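PDB 3IF4: integron Cassette Protein Hfx_Cass5 from Unidentified, which is of unknown function but is encoded by a mobile integron gene cassette and assembles as a pair of identical chains. Local coordinates for residues K23-A28 and G43-P48; R37-P42 and E61-L66. One frame throughout, in Å; residues are numbered along the deposited sequence.

Interactions 1 and 2 lie about 10 Å apart, centre to centre, on the same antiparallel sheet, where strands 23-32 and 38-42 are neighbours. Interaction 2 is largely buried: six of its nine touching residues are inside, and it is held by a pair of backbone hydrogen bonds and apolar packing. Interaction 1 is a surface contact in which one buried carboxylate, that of Glu25, binds the loop after strand 38-42, with an additional salt bridge between Lys23 and Glu44. The two meet where Ala28 N approaches Thr41 O at 2.8 Å, a probable hydrogen bond, and where Glu25 packs on Pro42. Both also touch the second subunit, interaction 1 through strand pairing and interaction 2 through side-chain packing.

Interaction 1 of 2, residues K23-A28 and G43-P48; sequences KQEFVA and GESQFP
Glu25 reaches across to the backbone of Glu44 and Ser45, and its carboxylate carries most of the polar bonding. The side chain is almost fully extended, with CG anti to the backbone N, which sends the acid straight out from the strand to the loop after strand 38-42. Its OE2 takes two successive amides. Ser45 N lies 2.9 Å from Glu25 OE2, nearly straight at 174°, on the syn side but tilted out of the carboxylate plane, whereas Glu44 N, 3.0 Å from that OE2, comes from above the plane; both donors approach one face of it. The other oxygen, OE1, turns its syn lone pair to Ser45 OG, a bond whose modelled 2.5 Å is short enough to be treated with caution. With both oxygens engaged, rotation of the carboxylate is restricted. Strand 23-32 is an outermost strand of its own chain's four-stranded antiparallel sheet, yet residues 23-26 pair in parallel with a strand of the second subunit, which continues the sheet across the interface. Further out, Lys23 bends at its last torsion (chi4 -48°) and brings NZ to 2.9 Å from Glu44 OE2, a salt bridge with weak hydrogen-bond geometry. Lys23 NZ also makes a longer, weak salt bridge to Glu25 OE1 (3.3 Å), forming a Lys23-Glu25-Glu44 network; the two carboxylate planes are 66° apart, and the shared ammonium probably offsets their mutual repulsion. A water accepts from Phe26 N and donates to Glu44 OE2.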
# COMPACT_ATOMS: atom_id res chain seq x y z
N LYS A 23 -11.11 -16.70 19.47
CA LYS A 23 -10.55 -18.04 19.41
C LYS A 23 -9.05 -17.96 19.16
O LYS A 23 -8.61 -17.39 18.15
CB LYS A 23 -11.24 -18.83 18.30
CG LYS A 23 -10.50 -20.08 17.81
CD LYS A 23 -10.82 -20.33 16.33
CE LYS A 23 -10.67 -21.79 15.94
NZ LYS A 23 -9.39 -22.39 16.40
N GLN A 24 -8.27 -18.53 20.07
CA GLN A 24 -6.82 -18.61 19.88
C GLN A 24 -6.52 -19.79 18.97
O GLN A 24 -7.16 -20.83 19.06
CB GLN A 24 -6.14 -18.76 21.24
CG GLN A 24 -4.68 -18.32 21.28
CD GLN A 24 -4.09 -18.40 22.69
OE1 GLN A 24 -2.97 -17.94 22.92
NE2 GLN A 24 -4.84 -18.97 23.63
N GLU A 25 -5.54 -19.64 18.08
CA GLU A 25 -5.29 -20.65 17.05
C GLU A 25 -3.83 -20.66 16.60
O GLU A 25 -3.20 -19.61 16.48
CB GLU A 25 -6.22 -20.40 15.86
CG GLU A 25 -5.97 -21.26 14.62
CD GLU A 25 -7.01 -21.01 13.53
OE1 GLU A 25 -8.17 -20.71 13.88
OE2 GLU A 25 -6.69 -21.12 12.33
N PHE A 26 -3.29 -21.85 16.33
CA PHE A 26 -1.91 -21.98 15.89
C PHE A 26 -1.72 -21.58 14.43
O PHE A 26 -2.54 -21.89 13.57
CB PHE A 26 -1.41 -23.41 16.08
CG PHE A 26 -0.84 -23.69 17.44
CD1 PHE A 26 0.23 -22.95 17.92
CD2 PHE A 26 -1.37 -24.70 18.23
CE1 PHE A 26 0.76 -23.21 19.17
CE2 PHE A 26 -0.85 -24.95 19.49
CZ PHE A 26 0.21 -24.21 19.96
N VAL A 27 -0.62 -20.90 14.15
CA VAL A 27 -0.24 -20.65 12.77
C VAL A 27 0.48 -21.88 12.23
O VAL A 27 1.47 -22.31 12.80
CB VAL A 27 0.71 -19.46 12.67
CG1 VAL A 27 1.36 -19.42 11.30
CG2 VAL A 27 -0.02 -18.16 13.01
N ALA A 28 -0.03 -22.45 11.14
CA ALA A 28 0.63 -23.61 10.54
C ALA A 28 1.88 -23.24 9.72
O ALA A 28 2.82 -24.03 9.63
CB ALA A 28 -0.35 -24.43 9.71
N GLY A 43 -4.05 -22.54 11.20
CA GLY A 43 -4.15 -23.96 11.45
C GLY A 43 -5.46 -24.57 10.97
O GLY A 43 -5.48 -25.71 10.52
N GLU A 44 -6.55 -23.82 11.07
CA GLU A 44 -7.87 -24.38 10.81
C GLU A 44 -8.89 -23.39 10.24
O GLU A 44 -9.74 -23.77 9.44
CB GLU A 44 -8.43 -25.06 12.07
CG GLU A 44 -8.15 -24.32 13.38
CD GLU A 44 -8.52 -25.13 14.63
OE1 GLU A 44 -9.32 -26.08 14.52
OE2 GLU A 44 -8.00 -24.80 15.72
N SER A 45 -8.81 -22.13 10.64
CA SER A 45 -9.80 -21.15 10.20
C SER A 45 -9.60 -20.69 8.75
O SER A 45 -8.49 -20.71 8.22
CB SER A 45 -9.81 -19.95 11.14
OG SER A 45 -10.21 -20.34 12.43
N GLN A 46 -10.69 -20.26 8.12
CA GLN A 46 -10.64 -19.63 6.80
C GLN A 46 -11.19 -18.20 6.85
O GLN A 46 -12.10 -17.90 7.63
CB GLN A 46 -11.40 -20.48 5.78
CG GLN A 46 -12.79 -20.91 6.22
CD GLN A 46 -13.63 -21.45 5.07
OE1 GLN A 46 -13.18 -22.30 4.31
NE2 GLN A 46 -14.85 -20.94 4.94
N PHE A 47 -10.66 -17.31 6.02
CA PHE A 47 -11.04 -15.91 6.08
C PHE A 47 -11.45 -15.32 4.73
O PHE A 47 -10.84 -14.36 4.25
CB PHE A 47 -9.90 -15.09 6.69
CG PHE A 47 -9.54 -15.49 8.09
CD1 PHE A 47 -8.60 -16.48 8.32
CD2 PHE A 47 -10.13 -14.87 9.18
CE1 PHE A 47 -8.25 -16.85 9.61
CE2 PHE A 47 -9.78 -15.23 10.48
CZ PHE A 47 -8.84 -16.22 10.69
N PRO A 48 -12.52 -15.86 4.14
CA PRO A 48 -13.01 -15.50 2.80
C PRO A 48 -13.26 -14.01 2.66
O PRO A 48 -13.02 -13.44 1.60
CB PRO A 48 -14.35 -16.24 2.71
CG PRO A 48 -14.30 -17.30 3.76
CD PRO A 48 -13.45 -16.75 4.85
O HOH W 1 -5.04 -23.99 16.67

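Interaction 2 of 2, residues R37-P42 and E61-L66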
# COMPACT_ATOMS: atom_id res chain seq x y z
N ARG A 37 5.58 -11.54 -1.36
CA ARG A 37 4.49 -11.40 -0.39
C ARG A 37 4.67 -12.35 0.81
O ARG A 37 5.18 -13.46 0.67
CB ARG A 37 3.14 -11.66 -1.07
CG ARG A 37 2.92 -10.81 -2.31
CD ARG A 37 1.58 -11.08 -2.94
NE ARG A 37 1.42 -12.48 -3.33
CZ ARG A 37 0.38 -12.95 -4.00
NH1 ARG A 37 -0.60 -12.13 -4.37
NH2 ARG A 37 0.31 -14.24 -4.32
N ILE A 38 4.29 -11.89 1.99
CA ILE A 38 4.36 -12.75 3.16
C ILE A 38 3.00 -13.39 3.43
O ILE A 38 1.96 -12.71 3.45
CB ILE A 38 4.90 -12.01 4.41
CG1 ILE A 38 4.96 -12.98 5.59
CG2 ILE A 38 4.05 -10.79 4.73
CD1 ILE A 38 5.87 -12.53 6.72
N HIS A 39 3.02 -14.71 3.64
CA HIS A 39 1.82 -15.52 3.81
C HIS A 39 1.72 -16.09 5.22
O HIS A 39 2.70 -16.62 5.75
CB HIS A 39 1.83 -16.68 2.82
CG HIS A 39 1.49 -16.30 1.41
ND1 HIS A 39 2.39 -15.65 0.58
CD2 HIS A 39 0.37 -16.48 0.69
CE1 HIS A 39 1.83 -15.46 -0.60
NE2 HIS A 39 0.60 -15.95 -0.56
N VAL A 40 0.53 -15.99 5.81
CA VAL A 40 0.25 -16.61 7.09
C VAL A 40 -0.86 -17.65 6.91
O VAL A 40 -1.99 -17.32 6.55
CB VAL A 40 -0.18 -15.58 8.17
CG1 VAL A 40 -0.52 -16.30 9.47
CG2 VAL A 40 0.92 -14.55 8.40
N THR A 41 -0.51 -18.91 7.13
CA THR A 41 -1.43 -20.02 6.95
C THR A 41 -1.97 -20.46 8.30
O THR A 41 -1.24 -21.03 9.11
CB THR A 41 -0.74 -21.23 6.30
OG1 THR A 41 -0.09 -20.81 5.09
CG2 THR A 41 -1.75 -22.34 6.01
N PRO A 42 -3.26 -20.18 8.57
CA PRO A 42 -3.88 -20.53 9.84
C PRO A 42 -4.00 -22.05 9.97
O PRO A 42 -4.04 -22.75 8.96
CB PRO A 42 -5.27 -19.90 9.75
CG PRO A 42 -5.21 -18.95 8.58
CD PRO A 42 -4.21 -19.53 7.65
N GLU A 61 -7.60 -18.72 -1.35
CA GLU A 61 -8.26 -19.97 -1.00
C GLU A 61 -7.50 -21.21 -1.47
O GLU A 61 -7.57 -22.26 -0.83
CB GLU A 61 -9.71 -19.99 -1.50
CG GLU A 61 -10.50 -21.22 -1.07
CD GLU A 61 -10.56 -21.40 0.45
OE1 GLU A 61 -11.18 -20.55 1.13
OE2 GLU A 61 -10.01 -22.40 0.95
N SER A 62 -6.76 -21.09 -2.57
CA SER A 62 -6.05 -22.25 -3.09
C SER A 62 -4.90 -22.65 -2.18
O SER A 62 -4.55 -23.83 -2.09
CB SER A 62 -5.56 -22.01 -4.52
OG SER A 62 -4.40 -21.19 -4.52
N THR A 63 -4.33 -21.67 -1.49
CA THR A 63 -3.24 -21.94 -0.55
C THR A 63 -3.72 -21.76 0.88
O THR A 63 -2.95 -21.89 1.83
CB THR A 63 -2.03 -21.03 -0.80
OG1 THR A 63 -2.39 -19.67 -0.54
CG2 THR A 63 -1.54 -21.16 -2.25
N ARG A 64 -5.01 -21.45 1.03
CA ARG A 64 -5.61 -21.22 2.34
C ARG A 64 -4.73 -20.36 3.25
O ARG A 64 -4.38 -20.76 4.36
CB ARG A 64 -5.99 -22.55 3.01
CG ARG A 64 -7.21 -23.21 2.39
CD ARG A 64 -7.60 -24.50 3.10
NE ARG A 64 -8.14 -24.28 4.45
CZ ARG A 64 -9.36 -23.83 4.71
NH1 ARG A 64 -10.19 -23.53 3.71
NH2 ARG A 64 -9.76 -23.67 5.96
N SER A 65 -4.37 -19.17 2.77
CA SER A 65 -3.49 -18.30 3.54
C SER A 65 -3.91 -16.84 3.46
O SER A 65 -4.47 -16.40 2.46
CB SER A 65 -2.05 -18.45 3.04
OG SER A 65 -1.97 -18.18 1.64
N LEU A 66 -3.65 -16.12 4.54
CA LEU A 66 -3.73 -14.67 4.55
C LEU A 66 -2.40 -14.18 4.00
O LEU A 66 -1.36 -14.75 4.32
CB LEU A 66 -3.89 -14.16 5.97
CG LEU A 66 -5.15 -14.64 6.70
CD1 LEU A 66 -4.92 -14.71 8.22
CD2 LEU A 66 -6.32 -13.74 6.35
O HOH W 2 -0.24 -22.20 2.71
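The His39 ring turns an edge to Ser65: the serine CB lies in the ring plane and OG close to it at the edge, while Leu66 O and Thr63 OG1 stand oblique to the ring, at neither face nor edge. The rings of His39 and His67 meet with planes about 40° apart. Ser65 OG sits between its backbone N and carbonyl carbon (chi1 56°), which directs it to the histidine edge and to Thr63 OG1, 2.7 Å away, where either hydroxyl could donate. Thr41 divides its branches: CG2 packs 3.5 Å from Arg64 O, while OG1 shares a water with Thr63 O, to which the water donates. Arg64 NH1 forms a salt bridge to a poorly ordered Glu61 and is also hydrogen-bonded to Gln46 OE1.

The backbone supplies the register. Val40 and Leu66 are an antiparallel hydrogen-bonded pair: Val40 N to Leu66 O is 2.7 Å, and Leu66 N to Val40 O is 2.9 Å. Just before it, Arg64 and Ser65 together oppose Asn60 in a G1 beta bulge, consistent with the positive phi of Arg64. Pro42 CG touches Leu66 CD1 at 4.3 Å.

Strand 65-67 lies between strands 38-42 and 58-60, while strand 23-32 flanks 38-42 on its other side. Trp59 packs against Pro42, Arg64 and Leu66, and Ile83 of the second subunit packs on Val40 and Leu66, which share one face of the sheet.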